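Local coordinates for protein subclass B3 metallo-beta-lactamase (Sphingobium indicum, PDB 7LUU) that probably hydrolyses beta-lactam antibiotics with a pair of zinc ions, as a metallo-beta-lactamase of subclass B3, at residues 120-125 against 223-228; 145-150 against 156-161; 198-203 against 227-232. All blocks are in the same frame, centred on the assembly; numbering follows the deposited sequence.

Contact 1 of 3, residues 120-125 against 223-228. With ZN (zinc ion), chain B; SO4 (sulfate ion), chain D.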
loop_
_atom_site.group_PDB
_atom_site.type_symbol
_atom_site.label_atom_id
_atom_site.label_comp_id
_atom_site.label_asym_id
_atom_site.label_seq_id
_atom_site.Cartn_x
_atom_site.Cartn_y
_atom_site.Cartn_z
ATOM N N SER A 120 0.978 -5.451 -2.904
ATOM C CA SER A 120 1.934 -4.463 -2.374
ATOM C C SER A 120 1.719 -3.093 -3.029
ATOM O O SER A 120 1.807 -2.990 -4.256
ATOM C CB SER A 120 3.369 -4.954 -2.615
ATOM O OG SER A 120 4.329 -3.950 -2.287
ATOM N N THR A 121 1.478 -2.041 -2.202
ATOM C CA THR A 121 1.325 -0.713 -2.782
ATOM C C THR A 121 2.659 -0.075 -3.138
ATOM O O THR A 121 2.696 0.829 -4.003
ATOM C CB THR A 121 0.563 0.249 -1.835
ATOM O OG1 THR A 121 1.221 0.391 -0.559
ATOM C CG2 THR A 121 -0.928 -0.220 -1.638
ATOM N N GLU A 122 3.725 -0.414 -2.399
ATOM C CA GLU A 122 5.039 0.221 -2.620
ATOM C C GLU A 122 6.157 -0.522 -1.906
ATOM O O GLU A 122 5.944 -1.113 -0.819
ATOM C CB GLU A 122 5.053 1.687 -2.155
ATOM C CG GLU A 122 4.768 1.827 -0.600
ATOM C CD GLU A 122 5.043 3.236 -0.101
ATOM O OE1 GLU A 122 4.059 4.043 -0.074
ATOM O OE2 GLU A 122 6.174 3.531 0.303
ATOM N N PRO A 123 7.368 -0.453 -2.433
ATOM C CA PRO A 123 8.467 -1.255 -1.893
ATOM C C PRO A 123 9.311 -0.438 -0.900
ATOM O O PRO A 123 10.511 -0.220 -1.082
ATOM C CB PRO A 123 9.244 -1.644 -3.165
ATOM C CG PRO A 123 9.117 -0.423 -4.000
ATOM C CD PRO A 123 7.714 0.142 -3.761
ATOM N N HIS A 124 8.650 0.077 0.154
ATOM C CA HIS A 124 9.320 0.749 1.245
ATOM C C HIS A 124 9.029 -0.040 2.512
ATOM O O HIS A 124 7.997 -0.748 2.595
ATOM C CB HIS A 124 8.783 2.159 1.421
ATOM C CG HIS A 124 9.338 3.138 0.441
ATOM N ND1 HIS A 124 8.879 4.433 0.369
ATOM C CD2 HIS A 124 10.341 3.024 -0.473
ATOM C CE1 HIS A 124 9.594 5.086 -0.560
ATOM N NE2 HIS A 124 10.488 4.261 -1.079
ATOM N N TYR A 125 9.959 0.035 3.482
ATOM C CA TYR A 125 9.850 -0.924 4.584
ATOM C C TYR A 125 8.637 -0.708 5.508
ATOM O O TYR A 125 8.289 -1.640 6.249
ATOM C CB TYR A 125 11.186 -0.919 5.377
ATOM C CG TYR A 125 11.441 0.326 6.216
ATOM C CD1 TYR A 125 10.737 0.531 7.394
ATOM C CD2 TYR A 125 12.405 1.270 5.849
ATOM C CE1 TYR A 125 10.960 1.602 8.181
ATOM C CE2 TYR A 125 12.661 2.358 6.657
ATOM C CZ TYR A 125 11.913 2.530 7.802
ATOM O OH TYR A 125 12.144 3.620 8.622
ATOM N N ALA A 223 -5.555 2.893 -1.594
ATOM C CA ALA A 223 -4.688 3.845 -2.329
ATOM C C ALA A 223 -3.274 3.782 -1.815
ATOM O O ALA A 223 -3.046 3.774 -0.602
ATOM C CB ALA A 223 -5.222 5.291 -2.147
ATOM N N SER A 224 -2.306 3.680 -2.741
ATOM C CA SER A 224 -0.926 3.891 -2.329
ATOM C C SER A 224 -0.735 5.319 -1.863
ATOM O O SER A 224 -1.524 6.226 -2.199
ATOM C CB SER A 224 0.058 3.638 -3.477
ATOM O OG SER A 224 -0.052 4.728 -4.438
ATOM N N SER A 225 0.262 5.491 -0.985
ATOM C CA SER A 225 0.711 6.849 -0.696
ATOM C C SER A 225 0.935 7.622 -1.977
ATOM O O SER A 225 1.523 7.115 -2.928
ATOM C CB SER A 225 1.989 6.794 0.107
ATOM O OG SER A 225 2.457 8.139 0.350
ATOM N N LEU A 226 0.491 8.893 -1.970
ATOM C CA LEU A 226 0.848 9.888 -2.974
ATOM C C LEU A 226 1.662 11.013 -2.337
ATOM O O LEU A 226 1.602 12.147 -2.802
ATOM C CB LEU A 226 -0.423 10.444 -3.642
ATOM C CG LEU A 226 -1.270 9.426 -4.456
ATOM C CD1 LEU A 226 -2.586 10.077 -4.975
ATOM C CD2 LEU A 226 -0.476 8.809 -5.634
ATOM N N ASN A 227 2.443 10.742 -1.275
ATOM C CA ASN A 227 3.097 11.872 -0.585
ATOM C C ASN A 227 4.413 12.192 -1.278
ATOM O O ASN A 227 5.258 11.303 -1.433
ATOM C CB ASN A 227 3.349 11.533 0.862
ATOM C CG ASN A 227 2.084 11.359 1.587
ATOM O OD1 ASN A 227 1.091 12.050 1.289
ATOM N ND2 ASN A 227 2.076 10.436 2.536
ATOM N N PRO A 228 4.617 13.403 -1.711
ATOM C CA PRO A 228 5.881 13.746 -2.360
ATOM C C PRO A 228 6.947 14.007 -1.304
ATOM O O PRO A 228 7.181 15.150 -0.913
ATOM C CB PRO A 228 5.545 15.002 -3.197
ATOM C CG PRO A 228 4.393 15.641 -2.451
ATOM C CD PRO A 228 3.618 14.489 -1.695
HETATM ZN ZN ZN B . 7.061 5.067 1.012
HETATM S S SO4 D . 14.764 5.920 7.268
HETATM O O1 SO4 D . 16.214 6.079 7.180
HETATM O O2 SO4 D . 14.109 7.194 7.571
HETATM O O3 SO4 D . 14.310 5.465 5.947
HETATM O O4 SO4 D . 14.427 4.943 8.318
HETATM O O HOH W 1 1.583 3.146 -0.139
HETATM O O HOH W 2 3.237 4.875 -2.700
HETATM O O HOH W 3 6.750 4.910 2.913
#

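Contact 2 of 3, residues 145-150 against 156-161. With SO4 (sulfate ion), chain C.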
loop_
_atom_site.group_PDB
_atom_site.type_symbol
_atom_site.label_atom_id
_atom_site.label_comp_id
_atom_site.label_asym_id
_atom_site.label_seq_id
_atom_site.Cartn_x
_atom_site.Cartn_y
_atom_site.Cartn_z
ATOM N N SER A 145 3.411 -4.096 -8.955
ATOM C CA SER A 145 3.772 -3.575 -10.265
ATOM C C SER A 145 5.143 -4.062 -10.697
ATOM O O SER A 145 5.928 -4.642 -9.919
ATOM C CB SER A 145 3.764 -2.061 -10.246
ATOM O OG SER A 145 4.828 -1.594 -9.450
ATOM N N ARG A 146 5.447 -3.808 -11.969
ATOM C CA ARG A 146 6.769 -4.175 -12.490
ATOM C C ARG A 146 7.896 -3.516 -11.674
ATOM O O ARG A 146 8.811 -4.205 -11.198
ATOM C CB ARG A 146 6.866 -3.825 -13.991
ATOM C CG ARG A 146 8.237 -4.296 -14.560
ATOM C CD ARG A 146 8.387 -3.906 -16.026
ATOM N NE ARG A 146 8.472 -2.444 -16.158
ATOM C CZ ARG A 146 9.611 -1.744 -16.087
ATOM N NH1 ARG A 146 9.558 -0.448 -16.203
ATOM N NH2 ARG A 146 10.787 -2.326 -15.856
ATOM N N ARG A 147 7.852 -2.173 -11.516
ATOM C CA ARG A 147 8.889 -1.485 -10.750
ATOM C C ARG A 147 8.812 -1.807 -9.270
ATOM O O ARG A 147 9.854 -1.910 -8.575
ATOM C CB ARG A 147 8.778 0.033 -10.991
ATOM C CG ARG A 147 9.232 0.432 -12.391
ATOM C CD ARG A 147 10.708 0.119 -12.716
ATOM N NE ARG A 147 11.623 0.509 -11.655
ATOM C CZ ARG A 147 12.008 1.757 -11.384
ATOM N NH1 ARG A 147 11.621 2.774 -12.194
ATOM N NH2 ARG A 147 12.826 1.977 -10.332
ATOM N N GLY A 148 7.590 -1.930 -8.769
ATOM C CA GLY A 148 7.405 -2.319 -7.381
ATOM C C GLY A 148 8.051 -3.659 -7.089
ATOM O O GLY A 148 8.758 -3.805 -6.094
ATOM N N ALA A 149 7.808 -4.649 -7.960
ATOM C CA ALA A 149 8.397 -5.977 -7.780
ATOM C C ALA A 149 9.922 -5.929 -7.737
ATOM O O ALA A 149 10.568 -6.701 -6.992
ATOM C CB ALA A 149 7.950 -6.908 -8.908
ATOM N N GLU A 150 10.508 -5.066 -8.543
ATOM C CA GLU A 150 11.969 -4.938 -8.541
ATOM C C GLU A 150 12.468 -4.456 -7.180
ATOM O O GLU A 150 13.482 -4.972 -6.661
ATOM C CB GLU A 150 12.427 -3.941 -9.609
ATOM C CG GLU A 150 12.186 -4.426 -11.039
ATOM C CD GLU A 150 12.523 -3.385 -12.084
ATOM O OE1 GLU A 150 12.829 -2.233 -11.741
ATOM O OE2 GLU A 150 12.504 -3.762 -13.283
ATOM N N ALA A 156 15.470 -2.916 -1.000
ATOM C CA ALA A 156 16.298 -1.720 -0.908
ATOM C C ALA A 156 15.768 -0.696 -1.911
ATOM O O ALA A 156 15.029 -1.058 -2.836
ATOM C CB ALA A 156 17.771 -2.022 -1.219
ATOM N N HIS A 157 16.173 0.551 -1.736
ATOM C CA HIS A 157 15.702 1.623 -2.626
ATOM C C HIS A 157 16.276 1.522 -4.028
ATOM O O HIS A 157 17.500 1.380 -4.217
ATOM C CB HIS A 157 16.121 3.028 -2.091
ATOM C CG HIS A 157 15.506 3.398 -0.762
ATOM N ND1 HIS A 157 14.197 3.806 -0.625
ATOM C CD2 HIS A 157 16.036 3.401 0.486
ATOM C CE1 HIS A 157 13.955 4.113 0.648
ATOM N NE2 HIS A 157 15.054 3.880 1.340
ATOM N N ALA A 158 15.400 1.729 -5.038
ATOM C CA ALA A 158 15.858 1.863 -6.413
ATOM C C ALA A 158 16.545 3.223 -6.625
ATOM O O ALA A 158 16.293 4.190 -5.902
ATOM C CB ALA A 158 14.660 1.769 -7.353
ATOM N N LYS A 159 17.387 3.289 -7.671
ATOM C CA LYS A 159 18.154 4.519 -7.908
ATOM C C LYS A 159 17.272 5.729 -8.183
ATOM O O LYS A 159 17.682 6.864 -7.852
ATOM C CB LYS A 159 19.139 4.304 -9.061
ATOM C CG LYS A 159 20.350 3.410 -8.613
ATOM C CD LYS A 159 21.294 3.155 -9.773
ATOM C CE LYS A 159 22.359 2.135 -9.386
ATOM N NZ LYS A 159 23.391 2.068 -10.465
ATOM N N ASP A 160 16.093 5.545 -8.810
ATOM C CA ASP A 160 15.217 6.681 -9.083
ATOM C C ASP A 160 14.181 6.912 -7.998
ATOM O O ASP A 160 13.291 7.722 -8.192
ATOM C CB ASP A 160 14.500 6.557 -10.446
ATOM C CG ASP A 160 13.563 5.362 -10.562
ATOM O OD1 ASP A 160 13.352 4.568 -9.578
ATOM O OD2 ASP A 160 13.004 5.218 -11.684
ATOM N N ASP A 161 14.271 6.216 -6.869
ATOM C CA ASP A 161 13.366 6.469 -5.763
ATOM C C ASP A 161 13.744 7.794 -5.135
ATOM O O ASP A 161 14.938 8.015 -4.876
ATOM C CB ASP A 161 13.540 5.304 -4.776
ATOM C CG ASP A 161 12.608 5.346 -3.588
ATOM O OD1 ASP A 161 12.187 6.401 -3.131
ATOM O OD2 ASP A 161 12.337 4.234 -3.099
HETATM S S SO4 C . 5.997 0.046 -16.662
HETATM O O1 SO4 C . 6.833 0.552 -17.745
HETATM O O2 SO4 C . 6.726 0.183 -15.406
HETATM O O3 SO4 C . 4.778 0.857 -16.613
HETATM O O4 SO4 C . 5.703 -1.371 -16.871
#

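Contact 3 of 3, residues 198-203 against 227-232. With ZN (zinc ion), chain B.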
loop_
_atom_site.group_PDB
_atom_site.type_symbol
_atom_site.label_atom_id
_atom_site.label_comp_id
_atom_site.label_asym_id
_atom_site.label_seq_id
_atom_site.Cartn_x
_atom_site.Cartn_y
_atom_site.Cartn_z
ATOM N N PRO A 198 2.001 6.093 -9.702
ATOM C CA PRO A 198 3.387 6.477 -9.368
ATOM C C PRO A 198 3.483 7.894 -8.841
ATOM O O PRO A 198 2.568 8.725 -8.976
ATOM C CB PRO A 198 4.121 6.362 -10.711
ATOM C CG PRO A 198 3.005 6.618 -11.704
ATOM C CD PRO A 198 1.799 5.963 -11.157
ATOM N N GLY A 199 4.625 8.166 -8.208
ATOM C CA GLY A 199 4.981 9.499 -7.741
ATOM C C GLY A 199 5.786 9.371 -6.461
ATOM O O GLY A 199 6.886 9.881 -6.296
ATOM N N HIS A 200 5.178 8.725 -5.462
ATOM C CA HIS A 200 5.937 8.490 -4.234
ATOM C C HIS A 200 7.129 7.599 -4.533
ATOM O O HIS A 200 8.264 7.853 -4.061
ATOM C CB HIS A 200 4.970 7.875 -3.212
ATOM C CG HIS A 200 5.606 7.552 -1.897
ATOM N ND1 HIS A 200 5.934 8.519 -0.964
ATOM C CD2 HIS A 200 5.995 6.360 -1.377
ATOM C CE1 HIS A 200 6.511 7.930 0.083
ATOM N NE2 HIS A 200 6.537 6.627 -0.138
ATOM N N THR A 201 6.881 6.554 -5.334
ATOM C CA THR A 201 7.932 5.785 -6.018
ATOM C C THR A 201 7.410 5.491 -7.408
ATOM O O THR A 201 6.222 5.653 -7.686
ATOM C CB THR A 201 8.261 4.457 -5.325
ATOM O OG1 THR A 201 7.170 3.534 -5.464
ATOM C CG2 THR A 201 8.559 4.633 -3.818
ATOM N N MET A 202 8.295 5.000 -8.278
ATOM C CA MET A 202 7.810 4.745 -9.642
ATOM C C MET A 202 6.854 3.555 -9.756
ATOM O O MET A 202 6.027 3.527 -10.684
ATOM C CB MET A 202 8.992 4.555 -10.587
ATOM C CG MET A 202 9.646 5.874 -11.050
ATOM S SD MET A 202 8.550 7.083 -11.794
ATOM C CE MET A 202 7.997 6.164 -13.266
ATOM N N GLY A 203 6.954 2.588 -8.864
ATOM C CA GLY A 203 6.153 1.383 -8.880
ATOM C C GLY A 203 4.993 1.408 -7.914
ATOM O O GLY A 203 4.356 0.360 -7.722
ATOM N N ASN A 227 2.443 10.742 -1.275
ATOM C CA ASN A 227 3.097 11.872 -0.585
ATOM C C ASN A 227 4.413 12.192 -1.278
ATOM O O ASN A 227 5.258 11.303 -1.433
ATOM C CB ASN A 227 3.349 11.533 0.862
ATOM C CG ASN A 227 2.084 11.359 1.587
ATOM O OD1 ASN A 227 1.091 12.050 1.289
ATOM N ND2 ASN A 227 2.076 10.436 2.536
ATOM N N PRO A 228 4.617 13.403 -1.711
ATOM C CA PRO A 228 5.881 13.746 -2.360
ATOM C C PRO A 228 6.947 14.007 -1.304
ATOM O O PRO A 228 7.181 15.150 -0.913
ATOM C CB PRO A 228 5.545 15.002 -3.197
ATOM C CG PRO A 228 4.393 15.641 -2.451
ATOM C CD PRO A 228 3.618 14.489 -1.695
ATOM N N VAL A 229 7.612 12.966 -0.881
ATOM C CA VAL A 229 8.695 13.112 0.084
ATOM C C VAL A 229 9.953 12.487 -0.479
ATOM O O VAL A 229 9.926 11.669 -1.418
ATOM C CB VAL A 229 8.316 12.516 1.445
ATOM C CG1 VAL A 229 7.234 13.358 2.047
ATOM C CG2 VAL A 229 7.871 11.124 1.254
ATOM N N SER A 230 11.077 12.957 0.024
ATOM C CA SER A 230 12.333 12.535 -0.561
ATOM C C SER A 230 13.441 12.689 0.469
ATOM O O SER A 230 13.243 13.253 1.557
ATOM C CB SER A 230 12.664 13.386 -1.811
ATOM O OG SER A 230 13.143 14.621 -1.363
ATOM N N ALA A 231 14.599 12.185 0.105
ATOM C CA ALA A 231 15.818 12.513 0.827
ATOM C C ALA A 231 16.207 13.950 0.542
ATOM O O ALA A 231 15.661 14.613 -0.357
ATOM C CB ALA A 231 16.969 11.576 0.421
ATOM N N ASP A 232 17.225 14.425 1.269
ATOM C CA ASP A 232 17.470 15.868 1.318
ATOM C C ASP A 232 17.921 16.455 -0.021
ATOM O O ASP A 232 17.516 17.590 -0.370
ATOM C CB ASP A 232 18.505 16.178 2.394
ATOM C CG ASP A 232 17.925 16.104 3.795
ATOM O OD1 ASP A 232 16.675 16.056 3.919
ATOM O OD2 ASP A 232 18.719 16.085 4.768
HETATM ZN ZN ZN B . 7.061 5.067 1.012
HETATM O O HOH W 3 6.750 4.910 2.913
#

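Contact 1 of 3, residues 120-125 against 223-228
Thr-121 and Ser-224 meet directly, side chain against side chain, with CB of Thr-121 3.8 Å from CB of Ser-224, and this is the closely packed end, carbon against carbon. It joins the loop after strand 115-119 to the loop after strand 216-223, where the two sheets of the metallo-beta-lactamase fold approach each other. The hydroxyls lead to other partners: Thr-121 OG1 bonds to Asp-91 and Ser-224 OG to Thr-197. Toward the metal the fit is looser and two waters mediate. The direct touch here is Ser-225 CB, 3.4 Å from Glu-122 OE1. Water 1 donates to Glu-122 OE1 at 2.6 Å and to Thr-121 OG1, and accepts from the backbone N of Ser-225. Water 2 donates to the same OE1 and, at 2.8 Å, to Ser-225 O. No direct hydrogen bond links the segments. Glu-122 carries CG between its own N and carbonyl carbon (chi1 62°) and then runs extended, which delivers its carboxylate to the zinc. Glu-122 OE2 binds the ion at 1.9 Å, beside His-124 ND1 at 2.0 Å; His-200 and water 3 complete the four ligands. The carboxylate thus divides its work: one oxygen coordinates zinc while the other receives two water protons. This second shell probably fixes the rotation of the carboxylate and ties the glutamate, an unusual B3 ligand, to the facing loop.

Contact 2 of 3, residues 145-150 against 156-161
Arg-147, in the first turn of helix 146-154, reaches across to Asp-160 in a type I beta turn running from Ala-158 to Asp-161, and the two make an end-on, two-pronged salt bridge. The side chains come from opposite directions, and their flat groups are nearly coplanar, 30° apart. Arg-147 NH2 meets Asp-160 OD1 at 2.7 Å and Arg-147 NH1 meets Asp-160 OD2 at 2.9 Å; both oxygens stay close to the guanidinium plane, and both are approached from the syn side, although the NH2 bond leaves the carboxylate plane by 29°. The arginine chain bends at chi2 and chi3, which turns this edge toward the turn. Its NE edge faces Glu-150 instead, in a weak bond to OE1, and Arg-146 NH2 lies 3.4 Å from Glu-150 OE2, so that two acids and two arginines form one surface network. Arg-146 also holds a sulfate, probably from the crystallisation liquor, on its NE and NH1 edge. The Arg-147 to Asp-160 bridge joins the loop that follows the helix to the helix's first turn. At the start of the helix Ser-145 is the N-cap, its OG accepting from Gly-148 N. Beside the salt bridge, Ala-158 CB sits at the guanidinium edge, 3.5 Å from Arg-147 NH2.

Contact 3 of 3, residues 198-203 against 227-232
Asn-227 O is gripped twice: His-200 ND1 donates to it across the contact at 2.9 Å, and Val-229 N donates weakly from two residues on, closing an inverse gamma turn centred on Pro-228. The histidine bond is nearly straight, 172° at the hydrogen; the oxygen lies in the ring plane of His-200 and the ring nitrogen in the carbonyl plane of Asn-227. With His-200 NE2 bound to zinc at 2.0 Å, the imidazole is held at both of its nitrogens, by the metal on one edge and a backbone carbonyl on another, which should restrict its tilt and rotation. This is a second-shell arrangement of the metallo-beta-lactamase fold: a carbonyl positions a metal ligand, and by accepting a hydrogen bond from ND1 it would tend to make the imidazole a stronger electron donor to the ion. CG of His-200 stands anti to the backbone N (chi1 179°), which swings the ring out of its loop between the zinc and the facing chain. Glu-122, His-124 and water 3 occupy the other zinc positions. The loop carrying His-200 is itself held by a backbone bond from Gly-199 N to Thr-201 O, 3.0 Å long, which spans the ligand residue. Past the turn, the segment carrying Asn-227 leans on helix 282-300 through Pro-228, while exposed Val-229 crosses the histidine at an angle. It touches only the ring edge, with Val-229 CG2 3.7 Å from His-200 CE1.

How the contacts relate
Contacts 1 and 3 lie with centres about 8 Å apart on one zinc ion and end on the same loop, following strand 216-223 and leading to helix 242-257, sharing Asn-227 and Pro-228. Contact 2, about 11 Å from the centre of each, is nested in the chain between the two halves of contact 1 and closes before contact 3 begins. It is coupled to both: Asp-161 OD2 probably bonds to His-124 NE2, behind a metal ligand, and Ser-145 OG probably bonds to Gly-203 O. Loops from the ends of both sheets, with the start of helix 146-154 alongside, thus converge on the metal, so its ligands are drawn from distant parts of the sequence.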